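Local coordinates for endoribonuclease AbiQ (Lactococcus lactis, PDB 4GLK), which acts as the toxic endoribonuclease of a type III toxin-antitoxin system and is neutralised by its cognate RNA antitoxin, AntiQ, at residues Y12-L16 against I93-E99; S21-Y25 against L88-I93; V136-H142 against F155-E159. The protein carries 1 engineered substitution. All coordinates share one frame; numbering follows the deposited sequence.

Contact 1 of 3, residues Y12-L16 against I93-E99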
# COMPACT_ATOMS: atom_id res chain seq x y z
N TYR A 12 14.24 -0.37 7.29
CA TYR A 12 13.77 0.70 6.41
C TYR A 12 12.46 1.33 6.94
O TYR A 12 12.32 2.55 6.88
CB TYR A 12 13.54 0.19 4.99
CG TYR A 12 13.15 1.31 4.07
CD1 TYR A 12 14.03 2.36 3.81
CD2 TYR A 12 11.87 1.37 3.51
CE1 TYR A 12 13.67 3.41 2.96
CE2 TYR A 12 11.50 2.41 2.67
CZ TYR A 12 12.40 3.43 2.40
OH TYR A 12 12.06 4.47 1.59
N ILE A 13 11.50 0.50 7.41
CA ILE A 13 10.23 1.01 7.96
C ILE A 13 10.49 1.87 9.20
O ILE A 13 9.96 2.99 9.28
CB ILE A 13 9.23 -0.15 8.22
CG1 ILE A 13 8.80 -0.81 6.89
CG2 ILE A 13 8.01 0.30 9.06
CD1 ILE A 13 7.93 0.06 5.89
N ALA A 14 11.34 1.38 10.13
CA ALA A 14 11.70 2.10 11.35
C ALA A 14 12.34 3.43 10.99
O ALA A 14 12.09 4.42 11.67
CB ALA A 14 12.64 1.28 12.23
N TYR A 15 13.11 3.47 9.89
CA TYR A 15 13.76 4.67 9.38
C TYR A 15 12.75 5.68 8.82
O TYR A 15 12.88 6.87 9.11
CB TYR A 15 14.84 4.31 8.36
CG TYR A 15 15.37 5.48 7.56
CD1 TYR A 15 16.40 6.28 8.05
CD2 TYR A 15 14.89 5.74 6.28
CE1 TYR A 15 16.94 7.31 7.28
CE2 TYR A 15 15.42 6.77 5.50
CZ TYR A 15 16.44 7.56 6.01
OH TYR A 15 16.93 8.57 5.23
N LEU A 16 11.76 5.22 8.02
CA LEU A 16 10.73 6.12 7.48
C LEU A 16 9.87 6.68 8.60
O LEU A 16 9.51 7.85 8.54
CB LEU A 16 9.84 5.47 6.42
CG LEU A 16 10.44 5.11 5.07
CD1 LEU A 16 9.34 4.72 4.10
CD2 LEU A 16 11.26 6.26 4.46
N ILE A 93 4.17 4.04 0.16
CA ILE A 93 5.52 4.51 0.41
C ILE A 93 6.48 4.19 -0.72
O ILE A 93 6.36 3.14 -1.35
CB ILE A 93 6.07 3.90 1.76
CG1 ILE A 93 5.97 2.35 1.78
CG2 ILE A 93 5.42 4.56 3.02
CD1 ILE A 93 6.79 1.63 2.88
N PRO A 94 7.52 5.04 -0.90
CA PRO A 94 8.58 4.69 -1.85
C PRO A 94 9.54 3.71 -1.16
O PRO A 94 9.91 3.91 0.01
CB PRO A 94 9.24 6.04 -2.15
CG PRO A 94 9.07 6.82 -0.90
CD PRO A 94 7.83 6.31 -0.21
N VAL A 95 9.89 2.62 -1.85
CA VAL A 95 10.78 1.61 -1.26
C VAL A 95 11.96 1.37 -2.20
O VAL A 95 11.75 0.97 -3.35
CB VAL A 95 10.06 0.26 -0.90
CG1 VAL A 95 11.04 -0.73 -0.25
CG2 VAL A 95 8.85 0.49 0.00
N PRO A 96 13.21 1.57 -1.72
CA PRO A 96 14.38 1.26 -2.57
C PRO A 96 14.42 -0.24 -2.84
O PRO A 96 13.93 -1.02 -2.02
CB PRO A 96 15.58 1.68 -1.71
CG PRO A 96 15.01 2.52 -0.60
CD PRO A 96 13.63 2.00 -0.37
N ASP A 97 14.95 -0.64 -3.99
CA ASP A 97 15.06 -2.04 -4.39
C ASP A 97 15.61 -2.99 -3.29
O ASP A 97 15.13 -4.11 -3.15
CB ASP A 97 15.93 -2.15 -5.66
CG ASP A 97 15.38 -1.48 -6.91
OD1 ASP A 97 14.19 -1.73 -7.25
OD2 ASP A 97 16.14 -0.73 -7.57
N SER A 98 16.61 -2.53 -2.53
CA SER A 98 17.28 -3.30 -1.47
C SER A 98 16.42 -3.67 -0.28
O SER A 98 16.72 -4.66 0.41
CB SER A 98 18.51 -2.55 -0.98
OG SER A 98 18.13 -1.33 -0.36
N GLU A 99 15.37 -2.87 0.00
CA GLU A 99 14.51 -3.06 1.18
C GLU A 99 13.23 -3.81 0.90
O GLU A 99 12.46 -4.09 1.81
CB GLU A 99 14.28 -1.69 1.87
CG GLU A 99 15.57 -0.93 2.18
CD GLU A 99 16.66 -1.72 2.89
OE1 GLU A 99 17.74 -1.92 2.28
OE2 GLU A 99 16.44 -2.14 4.05

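Contact 2 of 3, residues S21-Y25 against L88-I93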
# COMPACT_ATOMS: atom_id res chain seq x y z
N SER A 21 5.05 9.35 10.80
CA SER A 21 4.31 8.47 11.74
C SER A 21 3.13 7.74 11.08
O SER A 21 2.58 6.79 11.65
CB SER A 21 3.79 9.27 12.94
OG SER A 21 4.52 10.45 13.19
N LYS A 22 2.71 8.21 9.88
CA LYS A 22 1.60 7.61 9.15
C LYS A 22 2.00 6.29 8.52
O LYS A 22 1.14 5.48 8.18
CB LYS A 22 1.08 8.58 8.09
CG LYS A 22 0.18 9.66 8.67
CD LYS A 22 -0.19 10.69 7.62
CE LYS A 22 -0.73 11.93 8.31
NZ LYS A 22 -0.91 13.05 7.34
N VAL A 23 3.33 6.09 8.35
CA VAL A 23 3.91 4.86 7.79
C VAL A 23 3.51 3.72 8.74
O VAL A 23 3.63 3.88 9.96
CB VAL A 23 5.45 4.98 7.60
CG1 VAL A 23 6.08 3.63 7.22
CG2 VAL A 23 5.79 6.04 6.56
N HIS A 24 2.96 2.64 8.20
CA HIS A 24 2.46 1.51 8.99
C HIS A 24 3.48 0.90 9.88
O HIS A 24 4.60 0.62 9.44
CB HIS A 24 1.80 0.44 8.10
CG HIS A 24 0.39 0.77 7.69
ND1 HIS A 24 -0.59 -0.19 7.65
CD2 HIS A 24 -0.14 1.96 7.30
CE1 HIS A 24 -1.69 0.43 7.25
NE2 HIS A 24 -1.46 1.72 7.01
N TYR A 25 3.12 0.73 11.16
CA TYR A 25 3.99 0.09 12.11
C TYR A 25 4.13 -1.37 11.74
O TYR A 25 3.16 -2.02 11.34
CB TYR A 25 3.48 0.22 13.57
CG TYR A 25 4.39 -0.49 14.54
CD1 TYR A 25 5.57 0.10 14.98
CD2 TYR A 25 4.16 -1.82 14.90
CE1 TYR A 25 6.47 -0.59 15.79
CE2 TYR A 25 5.06 -2.52 15.70
CZ TYR A 25 6.20 -1.89 16.16
OH TYR A 25 7.06 -2.55 16.99
N LEU A 88 -4.69 0.87 1.19
CA LEU A 88 -4.63 2.19 1.80
C LEU A 88 -3.66 3.09 1.03
O LEU A 88 -2.53 3.26 1.44
CB LEU A 88 -4.17 1.99 3.26
CG LEU A 88 -5.25 1.76 4.33
CD1 LEU A 88 -6.03 0.49 4.09
CD2 LEU A 88 -4.61 1.70 5.70
N HIS A 89 -4.10 3.62 -0.13
CA HIS A 89 -3.32 4.52 -1.02
C HIS A 89 -2.64 5.67 -0.29
O HIS A 89 -1.50 6.01 -0.60
CB HIS A 89 -4.20 5.08 -2.15
CG HIS A 89 -4.77 4.05 -3.06
ND1 HIS A 89 -4.15 3.72 -4.26
CD2 HIS A 89 -5.90 3.32 -2.94
CE1 HIS A 89 -4.93 2.80 -4.82
NE2 HIS A 89 -5.99 2.54 -4.07
N HIS A 90 -3.35 6.26 0.70
CA HIS A 90 -2.85 7.36 1.52
C HIS A 90 -1.63 6.98 2.36
O HIS A 90 -0.89 7.86 2.77
CB HIS A 90 -3.96 7.94 2.41
CG HIS A 90 -4.53 7.01 3.44
ND1 HIS A 90 -5.27 5.90 3.08
CD2 HIS A 90 -4.54 7.12 4.78
CE1 HIS A 90 -5.68 5.36 4.21
NE2 HIS A 90 -5.28 6.06 5.26
N ASN A 91 -1.39 5.68 2.57
CA ASN A 91 -0.24 5.18 3.33
C ASN A 91 0.80 4.48 2.45
O ASN A 91 1.68 3.79 2.97
CB ASN A 91 -0.69 4.29 4.47
CG ASN A 91 -1.42 5.04 5.53
OD1 ASN A 91 -1.16 6.23 5.81
ND2 ASN A 91 -2.40 4.40 6.10
N MET A 92 0.73 4.69 1.14
CA MET A 92 1.72 4.11 0.24
C MET A 92 3.09 4.77 0.48
O MET A 92 3.17 5.90 0.98
CB MET A 92 1.29 4.19 -1.23
CG MET A 92 1.30 5.58 -1.77
SD MET A 92 0.81 5.64 -3.48
CE MET A 92 1.18 7.37 -3.81
N ILE A 93 4.17 4.04 0.16
CA ILE A 93 5.52 4.51 0.41
C ILE A 93 6.48 4.19 -0.72
O ILE A 93 6.36 3.14 -1.35
CB ILE A 93 6.07 3.90 1.76
CG1 ILE A 93 5.97 2.35 1.78
CG2 ILE A 93 5.42 4.56 3.02
CD1 ILE A 93 6.79 1.63 2.88
O HOH W 1 2.78 2.36 5.24

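Contact 3 of 3, residues V136-H142 against F155-E159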
# COMPACT_ATOMS: atom_id res chain seq x y z
N VAL A 136 -4.13 10.31 -5.61
CA VAL A 136 -3.73 10.52 -4.20
C VAL A 136 -2.37 11.27 -4.13
O VAL A 136 -2.23 12.24 -3.37
CB VAL A 136 -3.71 9.17 -3.43
CG1 VAL A 136 -3.14 9.34 -2.03
CG2 VAL A 136 -5.11 8.56 -3.36
N TYR A 137 -1.40 10.84 -4.95
CA TYR A 137 -0.06 11.45 -5.02
C TYR A 137 -0.12 12.93 -5.38
O TYR A 137 0.39 13.76 -4.63
CB TYR A 137 0.82 10.69 -6.01
CG TYR A 137 2.27 11.12 -6.03
CD1 TYR A 137 3.18 10.60 -5.11
CD2 TYR A 137 2.74 12.02 -6.98
CE1 TYR A 137 4.53 10.97 -5.15
CE2 TYR A 137 4.08 12.39 -7.02
CZ TYR A 137 4.97 11.87 -6.10
OH TYR A 137 6.29 12.24 -6.14
N ARG A 138 -0.81 13.26 -6.49
CA ARG A 138 -0.94 14.63 -6.99
C ARG A 138 -1.72 15.53 -6.05
O ARG A 138 -1.27 16.64 -5.76
CB ARG A 138 -1.55 14.64 -8.40
CG ARG A 138 -0.68 13.98 -9.46
CD ARG A 138 -1.30 14.21 -10.82
NE ARG A 138 -0.81 13.29 -11.85
CZ ARG A 138 -0.17 13.66 -12.94
NH1 ARG A 138 0.13 14.94 -13.15
NH2 ARG A 138 0.20 12.76 -13.84
N LYS A 139 -2.87 15.05 -5.55
CA LYS A 139 -3.71 15.84 -4.62
C LYS A 139 -2.97 16.16 -3.33
O LYS A 139 -3.05 17.29 -2.86
CB LYS A 139 -5.04 15.12 -4.33
CG LYS A 139 -5.99 15.08 -5.53
CD LYS A 139 -7.09 16.12 -5.44
CE LYS A 139 -7.90 16.20 -6.70
NZ LYS A 139 -8.89 17.31 -6.63
N ALA A 140 -2.21 15.21 -2.78
CA ALA A 140 -1.46 15.44 -1.53
C ALA A 140 -0.15 16.22 -1.68
O ALA A 140 0.15 17.09 -0.85
CB ALA A 140 -1.20 14.12 -0.82
N ALA A 141 0.66 15.85 -2.69
CA ALA A 141 1.99 16.42 -2.90
C ALA A 141 2.09 17.61 -3.83
O ALA A 141 2.98 18.45 -3.64
CB ALA A 141 2.94 15.33 -3.35
N HIS A 142 1.21 17.72 -4.84
CA HIS A 142 1.28 18.81 -5.81
C HIS A 142 0.19 19.86 -5.62
O HIS A 142 0.48 21.06 -5.65
CB HIS A 142 1.26 18.27 -7.25
CG HIS A 142 2.42 17.37 -7.60
ND1 HIS A 142 2.41 16.64 -8.76
CD2 HIS A 142 3.58 17.14 -6.96
CE1 HIS A 142 3.56 15.97 -8.79
NE2 HIS A 142 4.29 16.25 -7.72
N PHE A 155 4.60 12.30 0.92
CA PHE A 155 5.25 11.55 -0.16
C PHE A 155 6.62 12.06 -0.58
O PHE A 155 7.54 11.26 -0.75
CB PHE A 155 4.31 11.36 -1.37
CG PHE A 155 3.04 10.60 -1.06
CD1 PHE A 155 3.08 9.34 -0.48
CD2 PHE A 155 1.80 11.14 -1.38
CE1 PHE A 155 1.91 8.65 -0.17
CE2 PHE A 155 0.62 10.45 -1.06
CZ PHE A 155 0.68 9.20 -0.48
N LYS A 156 6.76 13.37 -0.76
CA LYS A 156 8.02 14.01 -1.15
C LYS A 156 9.14 13.92 -0.13
O LYS A 156 10.29 13.67 -0.51
CB LYS A 156 7.77 15.45 -1.60
CG LYS A 156 7.73 15.56 -3.12
CD LYS A 156 6.57 14.90 -3.83
CE LYS A 156 6.40 15.47 -5.21
NZ LYS A 156 7.29 14.81 -6.20
N LEU A 157 8.81 14.08 1.15
CA LEU A 157 9.77 13.94 2.25
C LEU A 157 10.27 12.46 2.28
O LEU A 157 11.47 12.23 2.42
CB LEU A 157 9.09 14.32 3.59
CG LEU A 157 9.85 13.99 4.89
CD1 LEU A 157 10.96 14.99 5.14
CD2 LEU A 157 8.90 13.97 6.08
N LEU A 158 9.35 11.50 2.08
CA LEU A 158 9.68 10.08 2.06
C LEU A 158 10.62 9.76 0.89
O LEU A 158 11.58 9.02 1.08
CB LEU A 158 8.42 9.20 2.02
CG LEU A 158 7.52 9.15 3.26
CD1 LEU A 158 6.30 8.30 2.97
CD2 LEU A 158 8.22 8.48 4.45
N GLU A 159 10.39 10.38 -0.27
CA GLU A 159 11.24 10.25 -1.46
C GLU A 159 12.64 10.78 -1.19
O GLU A 159 13.60 10.10 -1.53
CB GLU A 159 10.62 10.99 -2.65
CG GLU A 159 9.48 10.24 -3.30
CD GLU A 159 8.76 10.96 -4.43
OE1 GLU A 159 7.75 10.43 -4.93
OE2 GLU A 159 9.23 12.04 -4.85

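Contact 1 of 3, residues Y12-L16 against I93-E99
The phenol of Tyr12 reaches from helix 10-16 to the end of strand 79-94, where its OH donates a hydrogen bond to Pro94 O at 2.7 Å. The C=O...donor angle is 144°, and the hydroxyl lies tilted 32° from the carbonyl plane. Tyr12 holds CG anti to its own backbone N (chi1 -176°), and the long flat ring then carries the hydroxyl across to this acceptor. Over one face comes Pro96, whose CD sits 3.7 Å from the centroid of the Tyr12 ring in a CH-pi contact; on the opposite face lies Leu16 CG, one turn further along the same helix. Tyrosine suits the site because its faces take apolar groups while its end finds a polar partner. At the root of the ring, Glu99 lays its CG 3.6 Å from Tyr12 CB, and its chain then bends at chi2. The Glu99 carboxylate is held on both oxygens, OE1 by Ser98 OG at 2.7 Å and OE2 by Thr9 OG1. The two branches of Ile93 complete the interface: CD1 meets Ile13 CD1 at 3.6 Å, and CG2 lies 4.1 Å from Leu16 CD1. The helix is thereby laid on the chain leaving strand 79-94, with helix 155-166 touching Tyr12 and Pro94, strand 45-52 touching Pro94 and Val95, and Tyr34 of strand 33-40 meeting Ile13 and Ile93.

Contact 2 of 3, residues S21-Y25 against L88-I93
His24 points the NE2 edge of its imidazole at two neighbours, the side chains of Asn91 and Leu88. Asn91 ND2 lies close to the ring plane, 3.0 Å from His24 NE2, with the amide and ring planes 64° apart. Leu88 presents one methyl to the same edge, its CD2 standing 3.4 Å from His24 NE2. A chi1 of -80° swings the His24 ring across to this pair, and a flat imidazole suits the place because one edge can meet both a polar group and a methyl. The other end of the Asn91 amide faces the loop, where OD1 stands 3.4 Å from Lys22 O; both are acceptors, so this is proximity and not a bond. Val23 CG2 rests 3.9 Å from Ile93 CG2, two beta-branched residues whose short, stiff chains hold methyls close to the backbone and add an apolar patch beside the polar one.

One ordered water joins the backbones: it accepts from His24 N at 3.0 Å and donates to Asn91 O at 2.9 Å, so a peptide N-H and a carbonyl too far apart to bond directly are both satisfied.

Behind this first shell, Asn91 is placed by a tight turn in which its N bonds to Leu88 O, and its ND2 also lies over one face of the His90 ring, 3.3 Å above the plane. On the loop side, Arg17 NE holds Val23 O, while the extended chain of Lys22 carries NZ away to Lys150 O and Ser152 O, at and just past the C-terminal end of helix 146-151. The contact thus pins an irregular connection, running from helix 10-16 to strand 33-40, against a 3-10 turn that interrupts strand 79-94 within the antiparallel sheet of the ToxN/AbiQ toxin fold.

Contact 3 of 3, residues V136-H142 against F155-E159
Helices 126-143 and 155-166 pack crosswise here, the axes of their short segments 10.4 Å apart at closest and 90° to one another. Tyr137 bridges the gap: a chi1 of -173° turns its ring away from its own N and out toward helix 155-166, where the hydroxyl is gripped twice. It donates to Glu159 OE1 at 2.6 Å, arriving on the syn side and 22° out of the carboxylate plane, and it accepts from Lys156 NZ at 2.8 Å. A tyrosine hydroxyl, able to give and take at once, fits naturally between a carboxylate and an ammonium. Lys156 and Glu159 stand three residues apart on one helix and also form a long salt bridge, and Tyr46 OH is a second partner of Glu159 OE1. Lys156 bends at two torsions to reach Tyr137, its CD passing 3.7 Å from Ala141 CB and its CE 3.4 Å from His142 NE2, at the imidazole edge.

Deeper in, the rings of Tyr137 and Phe155 lie nearly parallel but slid apart, with little overlap. Phe155 CB touches Tyr137 CE1 at 3.8 Å, while Phe155 CE2 lies 4.0 Å from Val136 CG1 and also meets Ala140 CB. The small alanine leaves room for the large ring. This is orthogonal helix packing, with an apolar interior around Phe155 and a hydrogen-bonded Tyr-Lys-Glu group beside it, in the C-terminal helical part of the toxin.

How the contacts relate
From the N terminus, helix 10-16 opens contact 1 and the loop after it, at 21-25, opens contact 2. The chain then builds most of the antiparallel sheet before strand 79-94 closes contact 2 at 88-93, and its end with the loop beyond closes contact 1 at 93-99. The inner loop therefore lies within the outer one, and Ile93 serves both. Contact 3 follows in series, closing a short loop that holds helix 146-151. It is not separate in space: Leu158 packs on Ile93, Pro94 and Leu16, and Phe155 lies against the backbone of His90 and Met92. Strand 79-94 thus ties the N-terminal helix and loop to the C-terminal helices.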